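Local coordinates for protein LigF (PDB 4XT0) that cleaves beta-aryl ether bonds of lignin stereospecifically, as a glutathione-binding beta-etherase of the glutathione S-transferase superfamily, at residues S84-D92 with T191-C199; W102-C113 with E167-L178. One frame throughout, in Å; residues are numbered along the deposited sequence.

Contact 1 (S84-D92 with T191-C199); sequences SGNSLRPAD and TGYSLADIC
L88 meets the start of helix 195-204 with both its backbone and its side chain. Its carbonyl O accepts the N-H of L195 at 2.9 Å, with the donor in the carbonyl plane and an N-H...O angle of 153°. The side chain is divided among three partners: CB lies 3.7 Å from L195 CD2, CD1 is 3.9 Å from the CD1 of I198, and CD2 approaches Y193 CE2 obliquely. L88 and Y193 run side by side, whereas L195 and I198 cross L88 at about a right angle. Beside this, the aliphatic CG of R89 touches L195 CD1, while its guanidinium turns to E75 and D79 of helix 70-80 in two salt bridges. At the outer end P90 CG packs on T191 OG1 at 3.7 Å.

Water 1 donates to both S87 O and Y193 O, tying two carbonyls that could not bond each other directly. Further out, S194 and D197 form a capping box. S194 OG, set between backbone N and carbonyl carbon (chi1 77°), accepts from A196 N at 3.0 Å; S194 N donates to D197 OD2 at 2.9 Å, on that oxygen's anti lone pair. D197 OD1 is held by L188 N and W229 NE1. S194 N and A196 N are thus satisfied within the capping box, while the loop before helix 93-121 supplies the acceptor for L195 N.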
loop_
_atom_site.group_PDB
_atom_site.type_symbol
_atom_site.label_atom_id
_atom_site.label_comp_id
_atom_site.label_asym_id
_atom_site.label_seq_id
_atom_site.Cartn_x
_atom_site.Cartn_y
_atom_site.Cartn_z
ATOM N N SER A 84 -25.167 1.546 7.986
ATOM C CA SER A 84 -25.879 0.677 7.042
ATOM C C SER A 84 -25.414 -0.770 7.137
ATOM O O SER A 84 -24.243 -1.049 6.898
ATOM C CB SER A 84 -25.686 1.152 5.601
ATOM O OG SER A 84 -26.132 2.484 5.441
ATOM N N GLY A 85 -26.334 -1.670 7.484
ATOM C CA GLY A 85 -26.058 -3.099 7.530
ATOM C C GLY A 85 -24.862 -3.453 8.403
ATOM O O GLY A 85 -24.596 -2.776 9.397
ATOM N N ASN A 86 -24.117 -4.487 8.014
ATOM C CA ASN A 86 -22.974 -4.940 8.817
ATOM C C ASN A 86 -21.881 -3.874 8.973
ATOM O O ASN A 86 -21.533 -3.155 8.021
ATOM C CB ASN A 86 -22.384 -6.220 8.214
ATOM C CG ASN A 86 -23.319 -7.403 8.351
ATOM O OD1 ASN A 86 -23.986 -7.545 9.362
ATOM N ND2 ASN A 86 -23.380 -8.253 7.329
ATOM N N SER A 87 -21.360 -3.739 10.186
ATOM C CA SER A 87 -20.281 -2.782 10.432
ATOM C C SER A 87 -18.908 -3.417 10.164
ATOM O O SER A 87 -18.561 -4.425 10.783
ATOM C CB SER A 87 -20.359 -2.269 11.867
ATOM O OG SER A 87 -19.241 -1.439 12.132
ATOM N N LEU A 88 -18.133 -2.856 9.234
ATOM C CA LEU A 88 -16.972 -3.598 8.713
ATOM C C LEU A 88 -15.628 -3.027 9.163
ATOM O O LEU A 88 -14.583 -3.486 8.723
ATOM C CB LEU A 88 -17.020 -3.666 7.177
ATOM C CG LEU A 88 -18.276 -4.347 6.594
ATOM C CD1 LEU A 88 -18.378 -4.208 5.062
ATOM C CD2 LEU A 88 -18.317 -5.811 6.991
ATOM N N ARG A 89 -15.649 -2.035 10.052
ATOM C CA ARG A 89 -14.407 -1.622 10.733
ATOM C C ARG A 89 -14.635 -1.666 12.226
ATOM O O ARG A 89 -15.692 -1.265 12.694
ATOM C CB ARG A 89 -13.965 -0.205 10.338
ATOM C CG ARG A 89 -13.658 0.024 8.866
ATOM C CD ARG A 89 -13.017 1.433 8.679
ATOM N NE ARG A 89 -13.946 2.493 9.052
ATOM C CZ ARG A 89 -14.055 3.679 8.447
ATOM N NH1 ARG A 89 -13.287 3.996 7.409
ATOM N NH2 ARG A 89 -14.954 4.551 8.883
ATOM N N PRO A 90 -13.637 -2.147 12.990
ATOM C CA PRO A 90 -13.736 -2.119 14.459
ATOM C C PRO A 90 -14.004 -0.705 14.967
ATOM O O PRO A 90 -13.457 0.246 14.397
ATOM C CB PRO A 90 -12.343 -2.587 14.929
ATOM C CG PRO A 90 -11.742 -3.311 13.758
ATOM C CD PRO A 90 -12.342 -2.663 12.509
ATOM N N ALA A 91 -14.804 -0.562 16.020
ATOM C CA ALA A 91 -14.981 0.749 16.652
ATOM C C ALA A 91 -13.728 1.137 17.460
ATOM O O ALA A 91 -13.374 2.313 17.579
ATOM C CB ALA A 91 -16.235 0.742 17.556
ATOM N N ASP A 92 -13.070 0.131 18.022
ATOM C CA ASP A 92 -11.831 0.317 18.759
ATOM C C ASP A 92 -10.720 0.759 17.786
ATOM O O ASP A 92 -10.356 0.018 16.881
ATOM C CB ASP A 92 -11.487 -0.997 19.480
ATOM C CG ASP A 92 -10.256 -0.901 20.365
ATOM O OD1 ASP A 92 -9.264 -0.246 19.967
ATOM O OD2 ASP A 92 -10.286 -1.506 21.470
ATOM N N THR A 191 -11.647 -8.811 16.880
ATOM C CA THR A 191 -12.952 -8.174 17.099
ATOM C C THR A 191 -13.993 -8.687 16.095
ATOM O O THR A 191 -15.176 -8.346 16.180
ATOM C CB THR A 191 -12.875 -6.637 16.976
ATOM O OG1 THR A 191 -12.036 -6.291 15.864
ATOM C CG2 THR A 191 -12.302 -6.032 18.253
ATOM N N GLY A 192 -13.545 -9.495 15.138
ATOM C CA GLY A 192 -14.462 -10.127 14.204
ATOM C C GLY A 192 -14.322 -9.645 12.771
ATOM O O GLY A 192 -13.410 -8.889 12.433
ATOM N N TYR A 193 -15.243 -10.098 11.931
ATOM C CA TYR A 193 -15.216 -9.854 10.494
ATOM C C TYR A 193 -15.077 -8.386 10.143
ATOM O O TYR A 193 -15.823 -7.550 10.661
ATOM C CB TYR A 193 -16.494 -10.414 9.894
ATOM C CG TYR A 193 -16.638 -10.361 8.393
ATOM C CD1 TYR A 193 -15.912 -11.214 7.575
ATOM C CD2 TYR A 193 -17.566 -9.503 7.800
ATOM C CE1 TYR A 193 -16.082 -11.209 6.196
ATOM C CE2 TYR A 193 -17.755 -9.489 6.419
ATOM C CZ TYR A 193 -17.009 -10.349 5.626
ATOM O OH TYR A 193 -17.190 -10.380 4.266
ATOM N N SER A 194 -14.129 -8.068 9.258
ATOM C CA SER A 194 -13.842 -6.676 8.939
ATOM C C SER A 194 -13.349 -6.566 7.505
ATOM O O SER A 194 -13.239 -7.575 6.794
ATOM C CB SER A 194 -12.795 -6.103 9.903
ATOM O OG SER A 194 -11.476 -6.549 9.562
ATOM N N LEU A 195 -13.069 -5.335 7.089
ATOM C CA LEU A 195 -12.420 -5.064 5.802
ATOM C C LEU A 195 -11.106 -5.860 5.638
ATOM O O LEU A 195 -10.734 -6.185 4.517
ATOM C CB LEU A 195 -12.129 -3.562 5.636
ATOM C CG LEU A 195 -13.331 -2.606 5.611
ATOM C CD1 LEU A 195 -12.851 -1.183 5.325
ATOM C CD2 LEU A 195 -14.392 -3.058 4.599
ATOM N N ALA A 196 -10.417 -6.170 6.741
ATOM C CA ALA A 196 -9.225 -7.033 6.654
ATOM C C ALA A 196 -9.555 -8.368 6.013
ATOM O O ALA A 196 -8.833 -8.832 5.113
ATOM C CB ALA A 196 -8.608 -7.279 8.037
ATOM N N ASP A 197 -10.614 -9.012 6.505
ATOM C CA ASP A 197 -11.024 -10.299 5.944
ATOM C C ASP A 197 -11.431 -10.158 4.482
ATOM O O ASP A 197 -11.017 -10.955 3.642
ATOM C CB ASP A 197 -12.158 -10.914 6.776
ATOM C CG ASP A 197 -11.768 -11.062 8.238
ATOM O OD1 ASP A 197 -10.977 -11.990 8.557
ATOM O OD2 ASP A 197 -12.219 -10.230 9.062
ATOM N N ILE A 198 -12.217 -9.128 4.176
ATOM C CA ILE A 198 -12.710 -8.917 2.812
ATOM C C ILE A 198 -11.550 -8.702 1.816
ATOM O O ILE A 198 -11.492 -9.343 0.758
ATOM C CB ILE A 198 -13.692 -7.704 2.767
ATOM C CG1 ILE A 198 -15.047 -8.088 3.361
ATOM C CG2 ILE A 198 -13.874 -7.192 1.344
ATOM C CD1 ILE A 198 -15.962 -6.863 3.598
ATOM N N CYS A 199 -10.607 -7.833 2.172
ATOM C CA CYS A 199 -9.503 -7.513 1.262
ATOM C C CYS A 199 -8.610 -8.732 1.030
ATOM O O CYS A 199 -8.136 -8.958 -0.087
ATOM C CB CYS A 199 -8.680 -6.338 1.801
ATOM S SG CYS A 199 -9.569 -4.726 1.804
HETATM O O HOH W 1 -15.641 -4.971 11.709
HETATM O O HOH W 2 -19.218 -7.298 11.156
#

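Contact 2 (W102-C113 with E167-L178); sequences WTKWVDEYFCWC and EFRKVGVSVARL
S174 and C113 interlock as reciprocal knobs where helices 102-113 and 167-178 cross at -120°, their axes 9.0 Å apart. S174 sits among W105, Y109, F110 and C113; its CB lies 3.4 Å from F110 CD1, and its OG meets the edge of the Y109 ring, near the ring plane. That OG turns back along its own helix to K170 O at 2.9 Å, so the buried hydroxyl is satisfied without a partner across the contact. C113 SG, set between backbone N and carbonyl carbon, lies 3.7 Å from V171 CG2.

Y109 CG lies opposite the backbone N (chi1 -166°), which carries the hydroxyl end over K170 CG and V173 CB; Y109 crosses V173 at about a right angle, and its OH bonds E147 of the second subunit. At the other end W102 CH2 lies over one face of the R177 guanidinium, 3.7 Å from R177 NH1, with the two planes 58° apart; NH1 itself hydrogen-bonds T181 OG1, one turn on. L178 splits its methyls: CD1 packs on F110 CE2, and CD2 on W102 CZ3 at 3.7 Å. W105 presents its edge to S174 O.

This is knobs-into-holes packing of two long helices, 93-121 and 161-182, within the all-helical C-terminal domain of the glutathione S-transferase fold.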
loop_
_atom_site.group_PDB
_atom_site.type_symbol
_atom_site.label_atom_id
_atom_site.label_comp_id
_atom_site.label_asym_id
_atom_site.label_seq_id
_atom_site.Cartn_x
_atom_site.Cartn_y
_atom_site.Cartn_z
ATOM N N TRP A 102 -3.446 -5.170 7.870
ATOM C CA TRP A 102 -3.836 -6.266 6.970
ATOM C C TRP A 102 -4.215 -5.787 5.582
ATOM O O TRP A 102 -3.875 -6.439 4.591
ATOM C CB TRP A 102 -5.025 -7.072 7.537
ATOM C CG TRP A 102 -4.626 -8.081 8.566
ATOM C CD1 TRP A 102 -4.875 -8.024 9.901
ATOM C CD2 TRP A 102 -3.904 -9.290 8.334
ATOM N NE1 TRP A 102 -4.356 -9.124 10.525
ATOM C CE2 TRP A 102 -3.743 -9.918 9.595
ATOM C CE3 TRP A 102 -3.369 -9.913 7.202
ATOM C CZ2 TRP A 102 -3.082 -11.138 9.742
ATOM C CZ3 TRP A 102 -2.707 -11.128 7.353
ATOM C CH2 TRP A 102 -2.573 -11.725 8.614
ATOM N N THR A 103 -4.981 -4.694 5.497
ATOM C CA THR A 103 -5.492 -4.296 4.191
ATOM C C THR A 103 -4.355 -3.712 3.349
ATOM O O THR A 103 -4.294 -3.938 2.148
ATOM C CB THR A 103 -6.686 -3.295 4.289
ATOM O OG1 THR A 103 -6.300 -2.091 4.963
ATOM C CG2 THR A 103 -7.891 -3.942 5.012
ATOM N N LYS A 104 -3.441 -2.976 3.967
ATOM C CA LYS A 104 -2.343 -2.407 3.201
ATOM C C LYS A 104 -1.341 -3.508 2.831
ATOM O O LYS A 104 -0.669 -3.421 1.808
ATOM C CB LYS A 104 -1.669 -1.263 3.972
ATOM C CG LYS A 104 -0.686 -1.712 5.075
ATOM C CD LYS A 104 -0.421 -0.532 6.030
ATOM C CE LYS A 104 0.251 0.655 5.312
ATOM N NZ LYS A 104 1.693 0.314 4.950
ATOM N N TRP A 105 -1.270 -4.564 3.635
ATOM C CA TRP A 105 -0.416 -5.692 3.293
ATOM C C TRP A 105 -0.945 -6.419 2.049
ATOM O O TRP A 105 -0.171 -6.924 1.251
ATOM C CB TRP A 105 -0.308 -6.653 4.468
ATOM C CG TRP A 105 0.505 -7.869 4.202
ATOM C CD1 TRP A 105 1.867 -7.969 4.176
ATOM C CD2 TRP A 105 -0.007 -9.180 3.974
ATOM N NE1 TRP A 105 2.238 -9.274 3.930
ATOM C CE2 TRP A 105 1.107 -10.039 3.806
ATOM C CE3 TRP A 105 -1.293 -9.723 3.887
ATOM C CZ2 TRP A 105 0.967 -11.403 3.549
ATOM C CZ3 TRP A 105 -1.431 -11.082 3.641
ATOM C CH2 TRP A 105 -0.304 -11.905 3.476
ATOM N N VAL A 106 -2.261 -6.454 1.882
ATOM C CA VAL A 106 -2.815 -6.972 0.637
ATOM C C VAL A 106 -2.359 -6.105 -0.528
ATOM O O VAL A 106 -1.867 -6.632 -1.530
ATOM C CB VAL A 106 -4.351 -7.036 0.659
ATOM C CG1 VAL A 106 -4.896 -7.406 -0.733
ATOM C CG2 VAL A 106 -4.805 -8.035 1.677
ATOM N N ASP A 107 -2.476 -4.780 -0.371
ATOM C CA ASP A 107 -2.071 -3.821 -1.421
ATOM C C ASP A 107 -0.579 -3.805 -1.736
ATOM O O ASP A 107 -0.187 -3.475 -2.858
ATOM C CB ASP A 107 -2.494 -2.387 -1.041
ATOM C CG ASP A 107 -3.989 -2.138 -1.238
ATOM O OD1 ASP A 107 -4.587 -2.698 -2.187
ATOM O OD2 ASP A 107 -4.580 -1.380 -0.444
ATOM N N GLU A 108 0.259 -4.124 -0.757
ATOM C CA GLU A 108 1.700 -3.948 -0.931
ATOM C C GLU A 108 2.464 -5.249 -1.130
ATOM O O GLU A 108 3.644 -5.219 -1.456
ATOM C CB GLU A 108 2.282 -3.203 0.276
ATOM C CG GLU A 108 1.656 -1.812 0.455
ATOM C CD GLU A 108 1.881 -1.208 1.831
ATOM O OE1 GLU A 108 2.879 -1.585 2.480
ATOM O OE2 GLU A 108 1.060 -0.342 2.250
ATOM N N TYR A 109 1.816 -6.386 -0.900
ATOM C CA TYR A 109 2.537 -7.668 -0.974
ATOM C C TYR A 109 1.692 -8.804 -1.558
ATOM O O TYR A 109 2.026 -9.362 -2.599
ATOM C CB TYR A 109 3.043 -8.039 0.430
ATOM C CG TYR A 109 4.073 -9.155 0.478
ATOM C CD1 TYR A 109 5.435 -8.871 0.450
ATOM C CD2 TYR A 109 3.685 -10.491 0.572
ATOM C CE1 TYR A 109 6.399 -9.906 0.502
ATOM C CE2 TYR A 109 4.629 -11.520 0.636
ATOM C CZ TYR A 109 5.980 -11.219 0.602
ATOM O OH TYR A 109 6.910 -12.233 0.664
ATOM N N PHE A 110 0.590 -9.132 -0.882
ATOM C CA PHE A 110 -0.167 -10.354 -1.169
ATOM C C PHE A 110 -0.838 -10.319 -2.544
ATOM O O PHE A 110 -0.764 -11.293 -3.300
ATOM C CB PHE A 110 -1.215 -10.588 -0.057
ATOM C CG PHE A 110 -1.993 -11.890 -0.182
ATOM C CD1 PHE A 110 -1.470 -12.983 -0.857
ATOM C CD2 PHE A 110 -3.260 -12.003 0.383
ATOM C CE1 PHE A 110 -2.193 -14.154 -0.973
ATOM C CE2 PHE A 110 -3.994 -13.181 0.278
ATOM C CZ PHE A 110 -3.461 -14.260 -0.406
ATOM N N CYS A 111 -1.502 -9.215 -2.873
ATOM C CA CYS A 111 -2.187 -9.138 -4.156
ATOM C C CYS A 111 -1.204 -9.308 -5.312
ATOM O O CYS A 111 -1.489 -10.012 -6.269
ATOM C CB CYS A 111 -2.932 -7.811 -4.320
ATOM S SG CYS A 111 -3.685 -7.628 -5.968
ATOM N N TRP A 112 -0.037 -8.685 -5.209
ATOM C CA TRP A 112 0.859 -8.629 -6.358
ATOM C C TRP A 112 1.558 -9.945 -6.709
ATOM O O TRP A 112 1.772 -10.235 -7.897
ATOM C CB TRP A 112 1.890 -7.508 -6.149
ATOM C CG TRP A 112 1.240 -6.163 -5.971
ATOM C CD1 TRP A 112 1.571 -5.213 -5.048
ATOM C CD2 TRP A 112 0.119 -5.630 -6.708
ATOM N NE1 TRP A 112 0.749 -4.121 -5.177
ATOM C CE2 TRP A 112 -0.152 -4.352 -6.184
ATOM C CE3 TRP A 112 -0.671 -6.106 -7.767
ATOM C CZ2 TRP A 112 -1.182 -3.543 -6.677
ATOM C CZ3 TRP A 112 -1.696 -5.304 -8.251
ATOM C CH2 TRP A 112 -1.939 -4.036 -7.707
ATOM N N CYS A 113 1.905 -10.762 -5.723
ATOM C CA CYS A 113 2.547 -12.025 -6.089
ATOM C C CYS A 113 1.526 -12.982 -6.714
ATOM O O CYS A 113 1.825 -13.656 -7.706
ATOM C CB CYS A 113 3.258 -12.666 -4.887
ATOM S SG CYS A 113 2.281 -12.922 -3.393
ATOM N N GLU A 167 8.016 -14.928 -7.367
ATOM C CA GLU A 167 6.619 -14.611 -7.086
ATOM C C GLU A 167 5.938 -15.745 -6.341
ATOM O O GLU A 167 5.168 -15.504 -5.395
ATOM C CB GLU A 167 5.865 -14.303 -8.378
ATOM C CG GLU A 167 6.274 -12.991 -9.037
ATOM C CD GLU A 167 6.356 -11.834 -8.062
ATOM O OE1 GLU A 167 5.376 -11.593 -7.333
ATOM O OE2 GLU A 167 7.406 -11.164 -8.012
ATOM N N PHE A 168 6.218 -16.973 -6.775
ATOM C CA PHE A 168 5.725 -18.170 -6.101
ATOM C C PHE A 168 6.184 -18.226 -4.647
ATOM O O PHE A 168 5.382 -18.547 -3.771
ATOM C CB PHE A 168 6.168 -19.450 -6.841
ATOM C CG PHE A 168 5.141 -19.967 -7.801
ATOM C CD1 PHE A 168 3.905 -20.404 -7.337
ATOM C CD2 PHE A 168 5.394 -20.004 -9.163
ATOM C CE1 PHE A 168 2.936 -20.874 -8.216
ATOM C CE2 PHE A 168 4.430 -20.481 -10.052
ATOM C CZ PHE A 168 3.200 -20.915 -9.576
ATOM N N ARG A 169 7.460 -17.921 -4.377
ATOM C CA ARG A 169 7.942 -17.914 -2.988
ATOM C C ARG A 169 7.173 -16.931 -2.112
ATOM O O ARG A 169 6.885 -17.217 -0.951
ATOM C CB ARG A 169 9.430 -17.572 -2.882
ATOM C CG ARG A 169 9.936 -17.819 -1.447
ATOM C CD ARG A 169 11.143 -17.001 -1.020
ATOM N NE ARG A 169 10.780 -15.689 -0.506
ATOM C CZ ARG A 169 11.105 -14.563 -1.119
ATOM N NH1 ARG A 169 11.799 -14.625 -2.244
ATOM N NH2 ARG A 169 10.746 -13.391 -0.616
ATOM N N LYS A 170 6.863 -15.759 -2.653
ATOM C CA LYS A 170 6.135 -14.759 -1.884
ATOM C C LYS A 170 4.693 -15.203 -1.604
ATOM O O LYS A 170 4.129 -14.891 -0.550
ATOM C CB LYS A 170 6.166 -13.416 -2.610
ATOM C CG LYS A 170 7.483 -12.670 -2.429
ATOM C CD LYS A 170 8.028 -12.158 -3.743
ATOM C CE LYS A 170 7.358 -10.875 -4.159
ATOM N NZ LYS A 170 7.854 -10.379 -5.473
ATOM N N VAL A 171 4.101 -15.944 -2.538
ATOM C CA VAL A 171 2.780 -16.504 -2.291
ATOM C C VAL A 171 2.870 -17.425 -1.072
ATOM O O VAL A 171 2.017 -17.378 -0.185
ATOM C CB VAL A 171 2.221 -17.286 -3.519
ATOM C CG1 VAL A 171 0.911 -17.973 -3.164
ATOM C CG2 VAL A 171 2.007 -16.352 -4.697
ATOM N N GLY A 172 3.916 -18.244 -1.026
ATOM C CA GLY A 172 4.140 -19.121 0.104
ATOM C C GLY A 172 4.258 -18.337 1.395
ATOM O O GLY A 172 3.616 -18.676 2.385
ATOM N N VAL A 173 5.069 -17.281 1.387
ATOM C CA VAL A 173 5.186 -16.399 2.548
ATOM C C VAL A 173 3.822 -15.865 2.949
ATOM O O VAL A 173 3.483 -15.854 4.136
ATOM C CB VAL A 173 6.134 -15.204 2.289
ATOM C CG1 VAL A 173 6.013 -14.176 3.406
ATOM C CG2 VAL A 173 7.562 -15.678 2.168
ATOM N N SER A 174 3.032 -15.452 1.955
ATOM C CA SER A 174 1.734 -14.825 2.215
ATOM C C SER A 174 0.763 -15.783 2.881
ATOM O O SER A 174 0.052 -15.425 3.820
ATOM C CB SER A 174 1.109 -14.300 0.916
ATOM O OG SER A 174 1.877 -13.257 0.347
ATOM N N VAL A 175 0.729 -17.004 2.370
ATOM C CA VAL A 175 -0.160 -18.036 2.881
ATOM C C VAL A 175 0.243 -18.492 4.295
ATOM O O VAL A 175 -0.623 -18.735 5.143
ATOM C CB VAL A 175 -0.187 -19.236 1.897
ATOM C CG1 VAL A 175 -0.586 -20.517 2.595
ATOM C CG2 VAL A 175 -1.112 -18.914 0.732
ATOM N N ALA A 176 1.548 -18.608 4.547
ATOM C CA ALA A 176 2.041 -18.919 5.888
ATOM C C ALA A 176 1.638 -17.826 6.888
ATOM O O ALA A 176 1.275 -18.118 8.025
ATOM C CB ALA A 176 3.568 -19.101 5.883
ATOM N N ARG A 177 1.688 -16.568 6.465
ATOM C CA ARG A 177 1.347 -15.474 7.373
ATOM C C ARG A 177 -0.134 -15.519 7.771
ATOM O O ARG A 177 -0.491 -15.280 8.926
ATOM C CB ARG A 177 1.675 -14.124 6.738
ATOM C CG ARG A 177 1.291 -12.942 7.614
ATOM C CD ARG A 177 2.053 -12.986 8.939
ATOM N NE ARG A 177 1.593 -11.937 9.840
ATOM C CZ ARG A 177 0.619 -12.090 10.728
ATOM N NH1 ARG A 177 0.006 -13.264 10.846
ATOM N NH2 ARG A 177 0.261 -11.071 11.498
ATOM N N LEU A 178 -0.984 -15.825 6.800
ATOM C CA LEU A 178 -2.414 -15.923 7.030
ATOM C C LEU A 178 -2.723 -17.070 7.968
ATOM O O LEU A 178 -3.562 -16.939 8.863
ATOM C CB LEU A 178 -3.170 -16.097 5.704
ATOM C CG LEU A 178 -3.271 -14.843 4.831
ATOM C CD1 LEU A 178 -3.709 -15.210 3.416
ATOM C CD2 LEU A 178 -4.244 -13.830 5.432
#

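Overall arrangement
Helix 93-121 connects the two contacts: the loop 84-92 of contact 1 runs into it, and its middle forms one side of contact 2. Their centres are 20 Å apart, yet they touch directly, A196 CB packing on W102 CB at 3.6 Å and C199 SG on T103 CG2 at 3.7 Å. Along the chain, contact 2 is nested inside the loop that contact 1 closes. Contact 1 joins the loop between helix 70-80 and helix 93-121 to the start of helix 195-204, with the I198 side chain about 12 Å from glutathione. Contact 2 comes closer: the W112 side chain is about 4 Å from a bound glutathione, and this contact also borders the second subunit.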